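Long-range contact in arginine kinase (Anthopleura japonica, PDB 4RF6), which transfers a phosphate group from ATP to L-arginine, giving phosphoarginine and ADP: residues K116-D121 with D350-V355. Residues are numbered along the deposited sequence; the frame is centred on the assembly and turned at random.
Sequences KAPDLD and DMYDGV
Tyr352, on helix 344-370, lays its phenol ring against the 116-121 loop, which leads into strand 127-136 of the antiparallel sheet of the first phosphagen kinase unit. The contact thus ties the approach to that strand to a helix distant in sequence. With CG anti to the backbone N (chi1 177°), CB directs the ring from the helix toward the loop. CG is the first ring atom to meet it, 3.9 Å from Ala117 CB, and CD1 comes nearer that methyl at 3.5 Å. Ala117 CA makes the CH-pi contact, 3.7 Å from the ring centroid and 18° off the ring normal, which places it over the face. Further out the two sides of the ring differ: CE1 packs on Leu120 CG at 3.3 Å, whereas CE2 lies 3.7 Å from the carbonyl Lys116 O. At the tip, Tyr352 OH donates to Pro118 O over a short 2.5 Å. The C=O...donor angle of 137°, in the carbonyl plane, puts the hydroxyl on a lone pair of Pro118 O, which itself lies at the ring edge. This bond holds the tip of the ring in place, while the packing of Ala117 over one face and of Leu120 against CE1 should limit turning about the CB-CG bond. The same hydroxyl also abuts Pro118 CD at 3.1 Å, the pyrrolidine crossing the phenol at about a right angle.

Ile246 of helix 246-264 also packs on Tyr352, while Lys116 N bonds to Gln349 OE1, a second polar tie to helix 344-370. Val355 lies beside Val290, a predicted ATP-site residue, so this end of the contact borders that predicted site. Leu120 bridges the loop to Ile127 and Met359; its branch CD1 ends 4.0 Å from Val355 CG1.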
loop_
_atom_site.group_PDB
_atom_site.type_symbol
_atom_site.label_atom_id
_atom_site.label_comp_id
_atom_site.label_asym_id
_atom_site.label_seq_id
_atom_site.Cartn_x
_atom_site.Cartn_y
_atom_site.Cartn_z
ATOM N N LYS A 116 -20.568 11.139 -7.800
ATOM C CA LYS A 116 -21.068 9.797 -8.065
ATOM C C LYS A 116 -19.880 8.926 -8.447
ATOM O O LYS A 116 -19.419 8.954 -9.590
ATOM C CB LYS A 116 -22.103 9.826 -9.191
ATOM C CG LYS A 116 -23.213 10.858 -8.986
ATOM C CD LYS A 116 -23.901 10.666 -7.635
ATOM C CE LYS A 116 -25.178 11.499 -7.511
ATOM N NZ LYS A 116 -24.916 12.933 -7.189
ATOM N N ALA A 117 -19.372 8.164 -7.483
ATOM C CA ALA A 117 -18.142 7.407 -7.699
ATOM C C ALA A 117 -18.166 6.014 -7.087
ATOM O O ALA A 117 -17.557 5.781 -6.040
ATOM C CB ALA A 117 -16.951 8.187 -7.166
ATOM N N PRO A 118 -18.865 5.077 -7.741
ATOM C CA PRO A 118 -18.787 3.676 -7.317
ATOM C C PRO A 118 -17.347 3.186 -7.452
ATOM O O PRO A 118 -16.733 3.452 -8.488
ATOM C CB PRO A 118 -19.668 2.952 -8.338
ATOM C CG PRO A 118 -20.573 4.005 -8.896
ATOM C CD PRO A 118 -19.778 5.272 -8.883
ATOM N N ASP A 119 -16.829 2.487 -6.442
ATOM C CA ASP A 119 -15.416 2.088 -6.405
ATOM C C ASP A 119 -14.933 1.421 -7.702
ATOM O O ASP A 119 -15.431 0.362 -8.091
ATOM C CB ASP A 119 -15.148 1.181 -5.199
ATOM C CG ASP A 119 -13.667 1.077 -4.861
ATOM O OD1 ASP A 119 -12.873 1.895 -5.376
ATOM O OD2 ASP A 119 -13.306 0.183 -4.070
ATOM N N LEU A 120 -13.965 2.054 -8.363
ATOM C CA LEU A 120 -13.510 1.632 -9.694
ATOM C C LEU A 120 -12.845 0.262 -9.727
ATOM O O LEU A 120 -13.090 -0.534 -10.639
ATOM C CB LEU A 120 -12.536 2.663 -10.279
ATOM C CG LEU A 120 -13.146 3.968 -10.774
ATOM C CD1 LEU A 120 -12.080 4.965 -11.205
ATOM C CD2 LEU A 120 -14.109 3.686 -11.912
ATOM N N ASP A 121 -12.006 -0.009 -8.733
ATOM C CA ASP A 121 -11.077 -1.130 -8.814
ATOM C C ASP A 121 -10.790 -1.742 -7.438
ATOM O O ASP A 121 -9.674 -1.643 -6.930
ATOM C CB ASP A 121 -9.790 -0.618 -9.463
ATOM C CG ASP A 121 -8.768 -1.702 -9.694
ATOM O OD1 ASP A 121 -9.158 -2.882 -9.852
ATOM O OD2 ASP A 121 -7.567 -1.353 -9.725
ATOM N N ASP A 350 -14.281 14.638 -12.526
ATOM C CA ASP A 350 -13.423 14.553 -13.710
ATOM C C ASP A 350 -12.319 13.524 -13.478
ATOM O O ASP A 350 -11.963 12.754 -14.371
ATOM C CB ASP A 350 -12.787 15.910 -14.027
ATOM C CG ASP A 350 -13.778 16.912 -14.583
ATOM O OD1 ASP A 350 -14.906 16.502 -14.921
ATOM O OD2 ASP A 350 -13.414 18.109 -14.684
ATOM N N MET A 351 -11.783 13.530 -12.262
ATOM C CA MET A 351 -10.716 12.620 -11.871
ATOM C C MET A 351 -11.201 11.186 -11.959
ATOM O O MET A 351 -10.511 10.301 -12.476
ATOM C CB MET A 351 -10.307 12.902 -10.431
ATOM C CG MET A 351 -8.887 12.532 -10.138
ATOM S SD MET A 351 -7.809 13.645 -11.052
ATOM C CE MET A 351 -6.529 12.480 -11.462
ATOM N N TYR A 352 -12.400 10.966 -11.432
ATOM C CA TYR A 352 -13.026 9.653 -11.439
ATOM C C TYR A 352 -13.359 9.205 -12.863
ATOM O O TYR A 352 -13.034 8.081 -13.264
ATOM C CB TYR A 352 -14.301 9.693 -10.590
ATOM C CG TYR A 352 -15.067 8.394 -10.583
ATOM C CD1 TYR A 352 -14.717 7.366 -9.719
ATOM C CD2 TYR A 352 -16.141 8.191 -11.443
ATOM C CE1 TYR A 352 -15.414 6.176 -9.707
ATOM C CE2 TYR A 352 -16.840 6.992 -11.444
ATOM C CZ TYR A 352 -16.468 5.993 -10.572
ATOM O OH TYR A 352 -17.155 4.800 -10.562
ATOM N N ASP A 353 -14.017 10.085 -13.616
ATOM C CA ASP A 353 -14.444 9.763 -14.974
ATOM C C ASP A 353 -13.225 9.558 -15.869
ATOM O O ASP A 353 -13.196 8.652 -16.712
ATOM C CB ASP A 353 -15.331 10.874 -15.549
ATOM C CG ASP A 353 -16.643 11.048 -14.793
ATOM O OD1 ASP A 353 -16.995 10.176 -13.979
ATOM O OD2 ASP A 353 -17.329 12.068 -15.028
ATOM N N GLY A 354 -12.214 10.398 -15.678
ATOM C CA GLY A 354 -10.993 10.314 -16.461
ATOM C C GLY A 354 -10.212 9.031 -16.237
ATOM O O GLY A 354 -9.852 8.343 -17.198
ATOM N N VAL A 355 -9.938 8.714 -14.973
ATOM C CA VAL A 355 -9.239 7.476 -14.621
ATOM C C VAL A 355 -10.022 6.261 -15.107
ATOM O O VAL A 355 -9.445 5.292 -15.609
ATOM C CB VAL A 355 -8.985 7.376 -13.094
ATOM C CG1 VAL A 355 -8.471 5.991 -12.720
ATOM C CG2 VAL A 355 -7.993 8.444 -12.641
#